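Local coordinates for protein putative hexulose 6 phosphate synthase (PDB 3F4W) that is of unassigned function but belongs to the orotidine 5'-phosphate decarboxylase/HUMPS family and folds as a closed eight-stranded parallel beta/alpha barrel, at residues V56-K61 with A76-V81; V81-V86 with K104-D109. One frame throughout, in Å; residues are numbered along the deposited sequence.

Interaction 1 (V56-K61 with A76-V81); sequences VLADAK and AGADYV
Leu57 and Tyr80 meet on one face of the sheet, where the leucine's CD2 methyl comes down on the root of the tyrosine side chain, 3.3 Å from Tyr80 CB, and stays oblique to the ring. The two side chains cross at about a right angle. Tyr80 CG lies anti to its own carbonyl carbon (chi1 -56°), which swings the ring back beside the backbone N and brings one ring edge near Val56 O. Ile28 of strand 28-31, on the far side of strand 55-62, also touches both side chains. On the helix-covered face the packing is smaller: Ala58 CB rests 4.0 Å from Ala78 CB and a little farther from Val81 CG1. Ile44 of helix 42-50 packs on Ala58, and Leu73 of helix 66-75 on Val81. This is the third-to-fourth strand junction of a TIM barrel, a beta-alpha-beta unit whose connecting helix 66-75 ends in a Schellman motif at Gly77, a residue with positive phi. Two parallel bridges, Leu57 with Tyr80 and Ala58 with Val81, set the register. Ala58 N gives an almost straight bond to Tyr80 O (2.9 Å, 178°). Val56 O is gripped twice, by Asp79 N in the carbonyl plane (2.7 Å) and by Tyr80 N slightly tilted from it (3.1 Å). At the polar edge, the carboxylate of Asp79 turns back to the start of the neighbouring strand, and OD1 takes Val56 N through its anti lone pair at 2.8 Å. Backbone and carboxylate thus clamp both ends of Val56. The same oxygen forms a salt bridge with Lys48, which would favour the ionised acid, while Tyr80 OH reaches Glu55.

Interaction 2 (V81-V86 with K104-D109); sequences VTVLGV and KQVVVD
The fourth and fifth strands of the barrel run side by side here, Val81 to Leu84 each bridged in parallel to Val106 to Asp109, with the strand axes inclined at 36°. On the face turned toward helix 89-102, valines interdigitate. Val106 spreads its two methyls along the neighbouring strand: CG2 meets Val81 CG2 at 3.8 Å, and CG1 meets Val83 CG1 at 3.6 Å. Val83 CG1 sits between its own backbone N and carbonyl carbon (chi1 64°), a rotation that also brings it near Val108 CG2. Cys95 of the helix covers both Val83 and Val106. Val108 CG1 presses on the backbone of Gly85, only 3.4 Å from its CA, a tight fit at a residue that has no side chain. On the interior face, Thr82 and Val107 lie alongside each other and point the same way. The Thr82 hydroxyl has its partners on strand 55-62, and Asp109 OD1 is tied to His134 of strand 130-134. Five backbone bonds join the pair, from Val81 N to Gln105 O through to Gly85 N to Asp109 O (2.8 Å). Asp109 O also accepts from a water, 2.8 Å away, that takes Val86 N. At this end Leu84 and, past the strand, Val86 pack on Leu84 and Val86 of the second subunit. Parallel neighbouring strands are joined through an outer helix, one face turned to the helices and the other to the barrel interior, as in a TIM barrel.

In the fold
From the N terminus, strand 55-62 is the third of the barrel; the chain then leaves through helix 66-75 and returns to it, and interaction 1 closes that loop. Strand 80-84 continues directly into the next excursion, helix 89-102, whose loop interaction 2 closes when strand 105-109 comes alongside. The two loops follow in series, neither nesting nor crossing, and share Val81. Strand 80-84 is therefore held on both edges, one against each neighbour. Thr82 links the contacts through its OG1, 2.7 Å from Asp59 OD1, between adjacent strands. Together they weld strands three, four and five and their two connecting helices into one sector of the barrel.

Interaction 1 (V56-K61 with A76-V81)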
loop_
_atom_site.group_PDB
_atom_site.type_symbol
_atom_site.label_atom_id
_atom_site.label_comp_id
_atom_site.label_asym_id
_atom_site.label_seq_id
_atom_site.Cartn_x
_atom_site.Cartn_y
_atom_site.Cartn_z
ATOM N N VAL A 56 17.332 5.403 5.770
ATOM C CA VAL A 56 16.189 5.705 4.922
ATOM C C VAL A 56 15.127 4.631 5.095
ATOM O O VAL A 56 15.418 3.438 5.009
ATOM C CB VAL A 56 16.597 5.830 3.432
ATOM C CG1 VAL A 56 15.379 6.071 2.555
ATOM C CG2 VAL A 56 17.611 6.953 3.249
ATOM N N LEU A 57 13.901 5.073 5.364
ATOM C CA LEU A 57 12.749 4.194 5.530
ATOM C C LEU A 57 11.831 4.338 4.316
ATOM O O LEU A 57 11.436 5.445 3.965
ATOM C CB LEU A 57 12.000 4.587 6.815
ATOM C CG LEU A 57 10.632 4.073 7.313
ATOM C CD1 LEU A 57 9.639 3.773 6.202
ATOM C CD2 LEU A 57 10.759 2.883 8.273
ATOM N N ALA A 58 11.500 3.223 3.668
ATOM C CA ALA A 58 10.542 3.251 2.565
ATOM C C ALA A 58 9.162 2.851 3.073
ATOM O O ALA A 58 8.935 1.690 3.420
ATOM C CB ALA A 58 10.987 2.315 1.444
ATOM N N ASP A 59 8.245 3.812 3.124
ATOM C CA ASP A 59 6.914 3.563 3.659
ATOM C C ASP A 59 5.996 2.964 2.598
ATOM O O ASP A 59 5.005 3.579 2.195
ATOM C CB ASP A 59 6.302 4.847 4.212
ATOM C CG ASP A 59 5.096 4.583 5.086
ATOM O OD1 ASP A 59 4.950 3.443 5.575
ATOM O OD2 ASP A 59 4.295 5.517 5.284
ATOM N N ALA A 60 6.335 1.761 2.151
ATOM C CA ALA A 60 5.573 1.089 1.105
ATOM C C ALA A 60 4.211 0.593 1.595
ATOM O O ALA A 60 3.289 0.419 0.797
ATOM C CB ALA A 60 6.381 -0.061 0.530
ATOM N N LYS A 61 4.083 0.379 2.903
ATOM C CA LYS A 61 2.858 -0.187 3.469
ATOM C C LYS A 61 2.448 -1.441 2.703
ATOM O O LYS A 61 1.303 -1.576 2.258
ATOM C CB LYS A 61 1.719 0.838 3.457
ATOM C CG LYS A 61 1.813 1.901 4.541
ATOM C CD LYS A 61 0.563 2.769 4.552
ATOM C CE LYS A 61 0.645 3.861 5.607
ATOM N NZ LYS A 61 1.591 4.935 5.209
ATOM N N ALA A 76 17.244 -0.742 -3.577
ATOM C CA ALA A 76 17.307 0.675 -3.919
ATOM C C ALA A 76 18.033 1.506 -2.865
ATOM O O ALA A 76 18.300 2.687 -3.076
ATOM C CB ALA A 76 15.914 1.224 -4.151
ATOM N N GLY A 77 18.335 0.897 -1.724
ATOM C CA GLY A 77 19.068 1.588 -0.678
ATOM C C GLY A 77 18.314 1.790 0.627
ATOM O O GLY A 77 18.879 2.287 1.600
ATOM N N ALA A 78 17.039 1.412 0.661
ATOM C CA ALA A 78 16.255 1.563 1.883
ATOM C C ALA A 78 16.852 0.739 3.021
ATOM O O ALA A 78 17.298 -0.385 2.810
ATOM C CB ALA A 78 14.801 1.163 1.641
ATOM N N ASP A 79 16.864 1.306 4.223
ATOM C CA ASP A 79 17.304 0.586 5.418
ATOM C C ASP A 79 16.136 -0.083 6.138
ATOM O O ASP A 79 16.319 -1.074 6.847
ATOM C CB ASP A 79 18.025 1.541 6.366
ATOM C CG ASP A 79 19.240 2.157 5.734
ATOM O OD1 ASP A 79 19.224 3.378 5.471
ATOM O OD2 ASP A 79 20.201 1.406 5.463
ATOM N N TYR A 80 14.943 0.482 5.964
ATOM C CA TYR A 80 13.712 -0.082 6.505
ATOM C C TYR A 80 12.639 -0.112 5.422
ATOM O O TYR A 80 12.645 0.714 4.510
ATOM C CB TYR A 80 13.176 0.770 7.661
ATOM C CG TYR A 80 14.126 1.020 8.813
ATOM C CD1 TYR A 80 14.082 0.234 9.956
ATOM C CD2 TYR A 80 15.043 2.064 8.773
ATOM C CE1 TYR A 80 14.934 0.465 11.017
ATOM C CE2 TYR A 80 15.904 2.305 9.833
ATOM C CZ TYR A 80 15.844 1.499 10.954
ATOM O OH TYR A 80 16.689 1.727 12.016
ATOM N N VAL A 81 11.715 -1.060 5.531
ATOM C CA VAL A 81 10.489 -1.025 4.738
ATOM C C VAL A 81 9.318 -1.296 5.668
ATOM O O VAL A 81 9.464 -2.012 6.655
ATOM C CB VAL A 81 10.488 -2.065 3.597
ATOM C CG1 VAL A 81 11.642 -1.801 2.634
ATOM C CG2 VAL A 81 10.554 -3.478 4.154
#

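Interaction 2 (V81-V86 with K104-D109)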
loop_
_atom_site.group_PDB
_atom_site.type_symbol
_atom_site.label_atom_id
_atom_site.label_comp_id
_atom_site.label_asym_id
_atom_site.label_seq_id
_atom_site.Cartn_x
_atom_site.Cartn_y
_atom_site.Cartn_z
ATOM N N VAL A 81 11.715 -1.060 5.531
ATOM C CA VAL A 81 10.489 -1.025 4.738
ATOM C C VAL A 81 9.318 -1.296 5.668
ATOM O O VAL A 81 9.464 -2.012 6.655
ATOM C CB VAL A 81 10.488 -2.065 3.597
ATOM C CG1 VAL A 81 11.642 -1.801 2.634
ATOM C CG2 VAL A 81 10.554 -3.478 4.154
ATOM N N THR A 82 8.160 -0.715 5.363
ATOM C CA THR A 82 6.970 -0.970 6.163
ATOM C C THR A 82 6.061 -1.990 5.492
ATOM O O THR A 82 5.890 -1.984 4.273
ATOM C CB THR A 82 6.148 0.310 6.453
ATOM O OG1 THR A 82 5.796 0.949 5.219
ATOM C CG2 THR A 82 6.935 1.275 7.325
ATOM N N VAL A 83 5.504 -2.873 6.311
ATOM C CA VAL A 83 4.484 -3.821 5.892
ATOM C C VAL A 83 3.294 -3.624 6.830
ATOM O O VAL A 83 3.474 -3.274 7.995
ATOM C CB VAL A 83 4.995 -5.276 5.983
ATOM C CG1 VAL A 83 5.299 -5.646 7.431
ATOM C CG2 VAL A 83 3.981 -6.239 5.401
ATOM N N LEU A 84 2.085 -3.825 6.323
ATOM C CA LEU A 84 0.880 -3.614 7.120
ATOM C C LEU A 84 0.625 -4.763 8.086
ATOM O O LEU A 84 0.628 -5.926 7.691
ATOM C CB LEU A 84 -0.334 -3.442 6.206
ATOM C CG LEU A 84 -0.820 -2.043 5.812
ATOM C CD1 LEU A 84 0.160 -0.951 6.188
ATOM C CD2 LEU A 84 -1.154 -2.012 4.320
ATOM N N GLY A 85 0.389 -4.429 9.351
ATOM C CA GLY A 85 0.056 -5.427 10.350
ATOM C C GLY A 85 -1.238 -6.155 10.033
ATOM O O GLY A 85 -1.458 -7.275 10.495
ATOM N N VAL A 86 -2.099 -5.525 9.236
ATOM C CA VAL A 86 -3.384 -6.128 8.896
ATOM C C VAL A 86 -3.268 -7.165 7.782
ATOM O O VAL A 86 -4.234 -7.860 7.481
ATOM C CB VAL A 86 -4.448 -5.072 8.503
ATOM C CG1 VAL A 86 -4.850 -4.249 9.717
ATOM C CG2 VAL A 86 -3.940 -4.180 7.388
ATOM N N LYS A 104 18.879 -5.862 6.657
ATOM C CA LYS A 104 18.109 -4.665 6.962
ATOM C C LYS A 104 16.890 -4.984 7.836
ATOM O O LYS A 104 16.876 -5.989 8.542
ATOM C CB LYS A 104 17.738 -3.937 5.670
ATOM C CG LYS A 104 18.971 -3.609 4.832
ATOM C CD LYS A 104 18.642 -2.801 3.596
ATOM C CE LYS A 104 19.902 -2.457 2.811
ATOM N NZ LYS A 104 19.587 -1.767 1.524
ATOM N N GLN A 105 15.872 -4.133 7.804
ATOM C CA GLN A 105 14.813 -4.223 8.807
ATOM C C GLN A 105 13.412 -3.932 8.282
ATOM O O GLN A 105 13.193 -2.977 7.538
ATOM C CB GLN A 105 15.121 -3.285 9.980
ATOM C CG GLN A 105 14.040 -3.238 11.056
ATOM C CD GLN A 105 14.089 -4.429 11.991
ATOM O OE1 GLN A 105 15.156 -4.810 12.475
ATOM N NE2 GLN A 105 12.931 -5.025 12.254
ATOM N N VAL A 106 12.469 -4.769 8.693
ATOM C CA VAL A 106 11.059 -4.556 8.409
ATOM C C VAL A 106 10.364 -3.905 9.608
ATOM O O VAL A 106 10.597 -4.277 10.759
ATOM C CB VAL A 106 10.355 -5.884 8.069
ATOM C CG1 VAL A 106 8.836 -5.753 8.231
ATOM C CG2 VAL A 106 10.725 -6.338 6.659
ATOM N N VAL A 107 9.524 -2.918 9.325
ATOM C CA VAL A 107 8.703 -2.290 10.347
ATOM C C VAL A 107 7.244 -2.629 10.067
ATOM O O VAL A 107 6.735 -2.348 8.981
ATOM C CB VAL A 107 8.865 -0.758 10.331
ATOM C CG1 VAL A 107 7.873 -0.118 11.286
ATOM C CG2 VAL A 107 10.297 -0.369 10.686
ATOM N N VAL A 108 6.571 -3.252 11.028
ATOM C CA VAL A 108 5.167 -3.595 10.840
ATOM C C VAL A 108 4.300 -2.426 11.292
ATOM O O VAL A 108 4.261 -2.095 12.476
ATOM C CB VAL A 108 4.767 -4.861 11.618
ATOM C CG1 VAL A 108 3.338 -5.264 11.267
ATOM C CG2 VAL A 108 5.725 -5.998 11.318
ATOM N N ASP A 109 3.628 -1.789 10.338
ATOM C CA ASP A 109 2.769 -0.646 10.629
ATOM C C ASP A 109 1.397 -1.141 11.049
ATOM O O ASP A 109 0.684 -1.766 10.263
ATOM C CB ASP A 109 2.662 0.261 9.402
ATOM C CG ASP A 109 1.846 1.517 9.665
ATOM O OD1 ASP A 109 2.030 2.504 8.927
ATOM O OD2 ASP A 109 1.020 1.530 10.596
HETATM O O HOH W 1 -1.934 -2.556 9.485
#